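PDB 4XG0: uncharacterized protein from Bordetella bronchiseptica, which probably acts as a kinase of acid sugars in a catabolic pathway, joining a sugar-binding N-terminal domain to a nucleotide-binding C-terminal domain. Local coordinates for residues A186-Q191 with P208-D213; E194-L199 with L223-G228; P287-L292 with G325-L330. All coordinates share one frame; numbering follows the deposited sequence. Where two conformers were deposited one is given.

Contact 1: residues A186-Q191 with P208-D213; sequences AQLAAQ and PVVVVD
Leu188 CG stands anti to its carbonyl carbon (chi1 -64°) and Val210 CG2 lies opposite its own backbone N; with both residues on the same face of the sheet, these torsions bring Leu188 CG and Val210 CG2 together. The two side chains cross at about a right angle, with Leu188 CG 3.8 Å from Val210 CG2. Val210 CG2 also lies 3.6 Å from Ala186 O, so this one methyl touches a backbone oxygen as well as the Leu188 side chain. On the same face, Ile203 of helix 196-205 touches both Leu188 and Val210.

The backbones run parallel and are tied by three bonds. Val211 N donates to Ala186 O at 3.0 Å, Leu188 N donates to Val211 O at 2.9 Å, and Asp213 N gives to Leu188 O. Past the pairing, Ala189 CB sits 3.8 Å from Asp213 CB, while the Asp213 carboxylate is held by the backbone N atoms of Gln151 and Gly152. A water accepts from Ala190 N and donates to Asp213 O, bridging the two segments beyond the last bridge of the sheet.

Helix 196-205 links the strands, completing a beta-alpha-beta unit at the edge of the parallel sheet in the sugar-binding domain.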
loop_
_atom_site.group_PDB
_atom_site.type_symbol
_atom_site.label_atom_id
_atom_site.label_comp_id
_atom_site.label_asym_id
_atom_site.label_seq_id
_atom_site.Cartn_x
_atom_site.Cartn_y
_atom_site.Cartn_z
ATOM N N ALA A 186 0.262 19.662 17.460
ATOM C CA ALA A 186 1.316 18.832 18.018
ATOM C C ALA A 186 2.210 18.281 16.916
ATOM O O ALA A 186 1.895 18.393 15.742
ATOM C CB ALA A 186 0.699 17.685 18.795
ATOM N N GLN A 187 3.326 17.675 17.309
ATOM C CA GLN A 187 4.292 17.161 16.344
ATOM C C GLN A 187 4.986 15.915 16.906
ATOM O O GLN A 187 5.327 15.863 18.093
ATOM C CB GLN A 187 5.313 18.252 15.983
ATOM C CG GLN A 187 6.254 18.644 17.138
ATOM C CD GLN A 187 6.891 20.021 16.971
ATOM O OE1 GLN A 187 7.897 20.177 16.285
ATOM N NE2 GLN A 187 6.316 21.022 17.628
ATOM N N LEU A 188 5.182 14.917 16.048
ATOM C CA LEU A 188 5.753 13.641 16.423
ATOM C C LEU A 188 6.820 13.275 15.412
ATOM O O LEU A 188 6.789 13.749 14.278
ATOM C CB LEU A 188 4.704 12.535 16.288
ATOM C CG LEU A 188 3.468 12.564 17.153
ATOM C CD1 LEU A 188 2.564 11.429 16.747
ATOM C CD2 LEU A 188 3.876 12.458 18.618
ATOM N N ALA A 189 7.729 12.387 15.801
ATOM C CA ALA A 189 8.595 11.724 14.830
ATOM C C ALA A 189 8.716 10.244 15.171
ATOM O O ALA A 189 8.881 9.901 16.340
ATOM C CB ALA A 189 9.958 12.380 14.824
ATOM N N ALA A 190 8.630 9.351 14.180
ATOM C CA ALA A 190 8.871 7.932 14.473
ATOM C C ALA A 190 10.239 7.745 15.130
ATOM O O ALA A 190 11.218 8.393 14.766
ATOM C CB ALA A 190 8.780 7.083 13.224
ATOM N N GLN A 191 10.292 6.842 16.097
ATOM C CA GLN A 191 11.520 6.546 16.805
ATOM C C GLN A 191 12.272 5.422 16.070
ATOM O O GLN A 191 11.698 4.739 15.214
ATOM C CB GLN A 191 11.181 6.174 18.250
ATOM C CG GLN A 191 10.421 7.296 18.968
ATOM C CD GLN A 191 9.687 6.827 20.213
ATOM O OE1 GLN A 191 9.769 5.662 20.590
ATOM N NE2 GLN A 191 8.960 7.740 20.855
ATOM N N PRO A 208 -6.415 16.417 17.801
ATOM C CA PRO A 208 -7.041 16.097 16.520
ATOM C C PRO A 208 -6.225 16.476 15.289
ATOM O O PRO A 208 -6.649 16.177 14.164
ATOM C CB PRO A 208 -8.287 16.967 16.541
ATOM C CG PRO A 208 -7.812 18.216 17.238
ATOM C CD PRO A 208 -6.846 17.741 18.294
ATOM N N VAL A 209 -5.100 17.145 15.477
ATOM C CA VAL A 209 -4.271 17.535 14.353
ATOM C C VAL A 209 -2.832 17.323 14.777
ATOM O O VAL A 209 -2.434 17.766 15.851
ATOM C CB VAL A 209 -4.491 19.006 13.966
ATOM C CG1 VAL A 209 -3.585 19.389 12.841
ATOM C CG2 VAL A 209 -5.925 19.262 13.595
ATOM N N VAL A 210 -2.055 16.627 13.962
ATOM C CA VAL A 210 -0.663 16.374 14.300
ATOM C C VAL A 210 0.194 16.299 13.058
ATOM O O VAL A 210 -0.220 15.752 12.026
ATOM C CB VAL A 210 -0.479 15.080 15.146
ATOM C CG1 VAL A 210 -0.994 13.842 14.388
ATOM C CG2 VAL A 210 0.982 14.892 15.569
ATOM N N VAL A 211 1.384 16.877 13.174
ATOM C CA VAL A 211 2.403 16.834 12.133
ATOM C C VAL A 211 3.385 15.700 12.430
ATOM O O VAL A 211 3.873 15.572 13.546
ATOM C CB VAL A 211 3.156 18.197 12.070
ATOM C CG1 VAL A 211 4.198 18.189 10.981
ATOM C CG2 VAL A 211 2.179 19.317 11.817
ATOM N N VAL A 212 3.659 14.878 11.425
ATOM C CA VAL A 212 4.602 13.770 11.553
ATOM C C VAL A 212 5.802 13.946 10.619
ATOM O O VAL A 212 5.684 14.294 9.449
ATOM C CB VAL A 212 3.905 12.401 11.284
ATOM C CG1 VAL A 212 4.909 11.254 11.445
ATOM C CG2 VAL A 212 2.693 12.237 12.207
ATOM N N ASP A 213 6.989 13.765 11.178
ATOM C CA ASP A 213 8.206 13.917 10.446
ATOM C C ASP A 213 8.313 12.809 9.420
ATOM O O ASP A 213 7.747 11.714 9.584
ATOM C CB ASP A 213 9.404 13.813 11.400
ATOM C CG ASP A 213 9.836 15.128 11.963
ATOM O OD1 ASP A 213 9.049 16.105 11.960
ATOM O OD2 ASP A 213 11.005 15.175 12.443
HETATM O O HOH W 1 8.500 9.794 11.434
#

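Contact 2: residues E194-L199 with L223-G228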
loop_
_atom_site.group_PDB
_atom_site.type_symbol
_atom_site.label_atom_id
_atom_site.label_comp_id
_atom_site.label_asym_id
_atom_site.label_seq_id
_atom_site.Cartn_x
_atom_site.Cartn_y
_atom_site.Cartn_z
ATOM N N GLU A 194 10.671 1.969 15.520
ATOM C CA GLU A 194 9.252 1.984 15.864
ATOM C C GLU A 194 8.390 1.288 14.818
ATOM O O GLU A 194 8.629 1.397 13.620
ATOM C CB GLU A 194 8.778 3.430 16.074
ATOM C CG GLU A 194 7.322 3.555 16.537
ATOM C CD GLU A 194 6.974 4.958 17.041
ATOM O OE1 GLU A 194 7.568 5.937 16.556
ATOM O OE2 GLU A 194 6.104 5.078 17.928
ATOM N N THR A 195 7.388 0.559 15.295
ATOM C CA THR A 195 6.481 -0.154 14.428
ATOM C C THR A 195 5.329 0.757 14.039
ATOM O O THR A 195 5.064 1.754 14.718
ATOM C CB THR A 195 5.913 -1.392 15.127
ATOM O OG1 THR A 195 5.160 -0.981 16.273
ATOM C CG2 THR A 195 7.040 -2.339 15.554
ATOM N N PRO A 196 4.645 0.423 12.939
ATOM C CA PRO A 196 3.427 1.165 12.592
ATOM C C PRO A 196 2.411 1.206 13.736
ATOM O O PRO A 196 1.794 2.244 13.966
ATOM C CB PRO A 196 2.876 0.381 11.395
ATOM C CG PRO A 196 4.107 -0.143 10.720
ATOM C CD PRO A 196 5.094 -0.446 11.835
ATOM N N ALA A 197 2.254 0.106 14.461
ATOM C CA ALA A 197 1.250 0.069 15.515
ATOM C C ALA A 197 1.618 1.003 16.678
ATOM O O ALA A 197 0.749 1.643 17.276
ATOM C CB ALA A 197 1.051 -1.363 16.012
ATOM N N GLU A 198 2.908 1.064 16.998
ATOM C CA GLU A 198 3.386 1.925 18.063
ATOM C C GLU A 198 3.189 3.377 17.637
ATOM O O GLU A 198 2.686 4.194 18.406
ATOM C CB GLU A 198 4.857 1.620 18.375
ATOM C CG GLU A 198 5.055 0.353 19.220
ATOM C CD GLU A 198 6.490 -0.170 19.211
ATOM O OE1 GLU A 198 7.212 0.041 18.219
ATOM O OE2 GLU A 198 6.903 -0.804 20.203
ATOM N N LEU A 199 3.555 3.680 16.395
ATOM C CA LEU A 199 3.390 5.031 15.859
ATOM C C LEU A 199 1.916 5.444 15.832
ATOM O O LEU A 199 1.577 6.590 16.110
ATOM C CB LEU A 199 3.976 5.126 14.464
ATOM C CG LEU A 199 3.803 6.481 13.769
ATOM C CD1 LEU A 199 4.349 7.600 14.655
ATOM C CD2 LEU A 199 4.499 6.487 12.438
ATOM N N LEU A 223 4.476 5.799 8.199
ATOM C CA LEU A 223 3.379 6.690 8.561
ATOM C C LEU A 223 2.094 6.229 7.887
ATOM O O LEU A 223 1.046 6.203 8.517
ATOM C CB LEU A 223 3.687 8.162 8.180
ATOM C CG LEU A 223 2.547 9.174 8.323
ATOM C CD1 LEU A 223 2.020 9.207 9.720
ATOM C CD2 LEU A 223 2.978 10.566 7.938
ATOM N N ALA A 224 2.177 5.854 6.608
ATOM C CA ALA A 224 1.009 5.366 5.884
ATOM C C ALA A 224 0.434 4.111 6.564
ATOM O O ALA A 224 -0.773 3.983 6.726
ATOM C CB ALA A 224 1.372 5.057 4.445
ATOM N N ARG A 225 1.299 3.193 6.987
ATOM C CA ARG A 225 0.853 2.010 7.709
ATOM C C ARG A 225 0.154 2.357 9.031
ATOM O O ARG A 225 -0.890 1.771 9.366
ATOM C CB ARG A 225 2.023 1.057 7.945
ATOM C CG ARG A 225 2.527 0.466 6.640
ATOM C CD ARG A 225 3.706 -0.476 6.819
ATOM N NE ARG A 225 3.921 -1.222 5.578
ATOM C CZ ARG A 225 4.999 -1.953 5.286
ATOM N NH1 ARG A 225 6.021 -2.046 6.133
ATOM N NH2 ARG A 225 5.057 -2.589 4.117
ATOM N N ALA A 226 0.735 3.281 9.792
ATOM C CA ALA A 226 0.115 3.760 11.014
ATOM C C ALA A 226 -1.250 4.348 10.728
ATOM O O ALA A 226 -2.198 4.102 11.457
ATOM C CB ALA A 226 0.998 4.799 11.710
ATOM N N ILE A 227 -1.324 5.166 9.695
ATOM C CA ILE A 227 -2.587 5.724 9.258
ATOM C C ILE A 227 -3.573 4.594 8.933
ATOM O O ILE A 227 -4.727 4.647 9.305
ATOM C CB ILE A 227 -2.395 6.669 8.054
ATOM C CG1 ILE A 227 -1.806 8.003 8.558
ATOM C CG2 ILE A 227 -3.713 6.928 7.337
ATOM C CD1 ILE A 227 -1.236 8.828 7.496
ATOM N N GLY A 228 -3.114 3.552 8.244
ATOM C CA GLY A 228 -3.979 2.424 7.951
ATOM C C GLY A 228 -4.567 1.814 9.210
ATOM O O GLY A 228 -5.765 1.554 9.276
#
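Pro196 and Leu199, one turn apart at the start of helix 196-205, are the residues that touch helix 217-230. Just ahead of them, Glu194 makes a salt bridge to Arg202 and accepts from Gln191 N, tying the incoming loop to the helix it leads into. Thr195 is the N-cap: its OG1 accepts from Glu198 N at 3.1 Å, while Glu198 OE1 takes Thr195 N at 3.0 Å through its anti lone pair. This reciprocal pair is a capping box, and it fixes the first turn from which the contact is made.

Pro196 follows, its ring lying alongside the stem of Arg225 and pointing the same way. Pro196 CB is 3.6 Å from Arg225 CB, and Pro196 CG lies 3.9 Å from Arg225 CD; the extended arginine chain then carries the guanidinium away, with Glu422 as a long, weak ion partner. From the backbone, Pro196 O comes within 3.5 Å of Ala226 CB.

At Leu199, CG is set anti to the backbone N (chi1 177°), which directs the branches at the other helix. Leu199 CG packs 3.9 Å from Ala226 CB, and Leu199 CD2 reaches 4.0 Å from Leu223 CA, covering backbone as well as a methyl.

Pro196 CA and Ala226 CA are only 4.5 Å apart, and the short Ala226 side chain is consistent with this close approach. No hydrogen bond crosses between the two segments: apart from the aliphatic stem of an arginine and one carbonyl oxygen, the surfaces are apolar, so cohesion here probably rests on van der Waals packing and exclusion of water.

Contact 3: residues P287-L292 with G325-L330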
loop_
_atom_site.group_PDB
_atom_site.type_symbol
_atom_site.label_atom_id
_atom_site.label_comp_id
_atom_site.label_asym_id
_atom_site.label_seq_id
_atom_site.Cartn_x
_atom_site.Cartn_y
_atom_site.Cartn_z
ATOM N N PRO A 287 10.291 -29.452 5.243
ATOM C CA PRO A 287 10.411 -30.892 5.470
ATOM C C PRO A 287 11.636 -31.525 4.832
ATOM O O PRO A 287 12.168 -31.011 3.865
ATOM C CB PRO A 287 9.147 -31.444 4.792
ATOM C CG PRO A 287 8.883 -30.511 3.683
ATOM C CD PRO A 287 9.276 -29.131 4.224
ATOM N N THR A 288 12.058 -32.656 5.381
ATOM C CA THR A 288 13.058 -33.489 4.751
ATOM C C THR A 288 12.394 -34.240 3.611
ATOM O O THR A 288 11.174 -34.199 3.469
ATOM C CB THR A 288 13.592 -34.532 5.726
ATOM O OG1 THR A 288 12.536 -35.439 6.051
ATOM C CG2 THR A 288 14.075 -33.870 6.984
ATOM N N LEU A 289 13.193 -34.937 2.810
ATOM C CA LEU A 289 12.679 -35.699 1.692
ATOM C C LEU A 289 11.671 -36.724 2.174
ATOM O O LEU A 289 10.628 -36.920 1.552
ATOM C CB LEU A 289 13.812 -36.436 1.001
ATOM C CG LEU A 289 14.667 -35.578 0.078
ATOM C CD1 LEU A 289 15.805 -36.435 -0.430
ATOM C CD2 LEU A 289 13.797 -35.071 -1.059
ATOM N N ALA A 290 12.002 -37.396 3.270
ATOM C CA ALA A 290 11.099 -38.394 3.833
ATOM C C ALA A 290 9.789 -37.747 4.297
ATOM O O ALA A 290 8.703 -38.270 4.037
ATOM C CB ALA A 290 11.763 -39.107 4.978
ATOM N N GLN A 291 9.880 -36.606 4.971
ATOM C CA GLN A 291 8.669 -35.926 5.461
ATOM C C GLN A 291 7.787 -35.405 4.335
ATOM O O GLN A 291 6.549 -35.507 4.397
ATOM C CB GLN A 291 9.047 -34.784 6.415
ATOM C CG GLN A 291 9.678 -35.265 7.734
ATOM C CD GLN A 291 10.286 -34.129 8.556
ATOM O OE1 GLN A 291 10.724 -33.107 8.018
ATOM N NE2 GLN A 291 10.294 -34.302 9.867
ATOM N N LEU A 292 8.406 -34.831 3.307
ATOM C CA LEU A 292 7.669 -34.315 2.174
ATOM C C LEU A 292 6.773 -35.405 1.526
ATOM O O LEU A 292 5.666 -35.093 1.069
ATOM C CB LEU A 292 8.629 -33.705 1.166
ATOM C CG LEU A 292 7.987 -33.143 -0.086
ATOM C CD1 LEU A 292 6.857 -32.177 0.230
ATOM C CD2 LEU A 292 9.095 -32.472 -0.889
ATOM N N GLY A 325 16.941 -32.842 -3.750
ATOM C CA GLY A 325 16.846 -34.234 -4.150
ATOM C C GLY A 325 15.499 -34.660 -4.712
ATOM O O GLY A 325 14.745 -33.869 -5.293
ATOM N N ARG A 326 15.212 -35.941 -4.564
ATOM C CA ARG A 326 13.945 -36.481 -5.034
ATOM C C ARG A 326 13.340 -37.337 -3.941
ATOM O O ARG A 326 14.059 -37.888 -3.108
ATOM C CB ARG A 326 14.165 -37.326 -6.290
ATOM C CG ARG A 326 15.101 -38.501 -6.071
ATOM C CD ARG A 326 14.971 -39.512 -7.189
ATOM N NE ARG A 326 15.612 -39.042 -8.412
ATOM C CZ ARG A 326 15.329 -39.501 -9.627
ATOM N NH1 ARG A 326 15.973 -39.019 -10.680
ATOM N NH2 ARG A 326 14.405 -40.440 -9.795
ATOM N N LEU A 327 12.012 -37.446 -3.940
ATOM C CA LEU A 327 11.341 -38.331 -3.009
ATOM C C LEU A 327 11.716 -39.779 -3.299
ATOM O O LEU A 327 11.854 -40.179 -4.461
ATOM C CB LEU A 327 9.828 -38.167 -3.150
ATOM C CG LEU A 327 9.339 -36.727 -3.055
ATOM C CD1 LEU A 327 7.834 -36.717 -3.101
ATOM C CD2 LEU A 327 9.846 -36.087 -1.792
ATOM N N ALA A 328 11.862 -40.565 -2.243
ATOM C CA ALA A 328 12.258 -41.965 -2.361
ATOM C C ALA A 328 11.276 -42.736 -3.228
ATOM O O ALA A 328 10.060 -42.631 -3.033
ATOM C CB ALA A 328 12.360 -42.594 -0.987
ATOM N N GLY A 329 11.799 -43.485 -4.194
ATOM C CA GLY A 329 10.968 -44.267 -5.091
ATOM C C GLY A 329 10.271 -43.546 -6.231
ATOM O O GLY A 329 9.561 -44.181 -7.023
ATOM N N LEU A 330 10.441 -42.230 -6.318
ATOM C CA LEU A 330 9.721 -41.448 -7.318
ATOM C C LEU A 330 10.635 -40.697 -8.312
ATOM O O LEU A 330 11.868 -40.827 -8.257
ATOM C CB LEU A 330 8.746 -40.474 -6.614
ATOM C CG LEU A 330 7.637 -41.226 -5.852
ATOM C CD1 LEU A 330 6.910 -40.285 -4.928
ATOM C CD2 LEU A 330 6.648 -41.965 -6.791
HETATM O O HOH W 2 11.101 -39.559 0.061
#
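Leu327 meets the short helix 289-292 chiefly through one methyl, CD2. Its CB does not point straight at the helix; CG, set opposite the carbonyl carbon (chi1 -52°), turns the chain so that the end comes nearer than its root. CB, CG and CD1 make no close approach to segment 287-292, and CD2 does the touching. Leu327 CD2 lies 3.5 Å from Leu289 O and 3.8 Å from Leu292 CD2, and it touches Leu292 CB and CG at only slightly greater range. Leu292 crosses Leu327 at about a right angle, so CD2 rests against the flank of the Leu292 chain. Leu289 CD2 borders the same methyl, 4.1 Å from Leu327 CD2.

The other end of the contact belongs to Leu289. Both its methyls face Arg326 O from the same side, Leu289 CD1 and Leu289 CD2 each standing 3.5 Å from it. Leu289 CD2 also lies 4.1 Å from Gly325 C, where the loop carries no side chain.

No direct hydrogen bond joins the segments, but a water accepts from Ala328 N at 2.6 Å and gives a weak bond to Leu289 O. Within the helical segment, Thr288 and Gln291 form a capping box: Thr288 OG1 accepts from Gln291 N, and Gln291 OE1 from Thr288 N. On the loop side, a type II turn runs from Leu327 to Leu330, and Arg326 NH2 reaches Leu330 O on a lone pair in the carbonyl plane, though the bond is bent and Leu330 O lies tilted from the guanidinium plane.

Val335 of helix 334-349 touches Leu289, Leu292 and Leu327 alike. The contact therefore packs helix 289-292, which follows edge strand 283-285, against the loop between strand 317-321 and helix 334-349.

How the contacts relate
Contacts 1 and 2 are neighbours in the sugar-binding domain, their centres about 12 Å apart, and they interleave along the chain: 186-191, 194-199, 208-213, 223-228. Helix 196-205 comes between the two strands of contact 1 in the chain and supplies one side of contact 2; the two also touch directly, Val212 CB lying 3.9 Å from Leu223 CD2. Together they join the edge of the parallel sheet to its helical layer. Contact 3 comes later, in the nucleotide-binding domain, its centre about 54 Å from that of contact 1 and about 43 Å from that of contact 2. It lies beside the separate mixed sheet of that domain, consistent with a kinase built from two distinct domains.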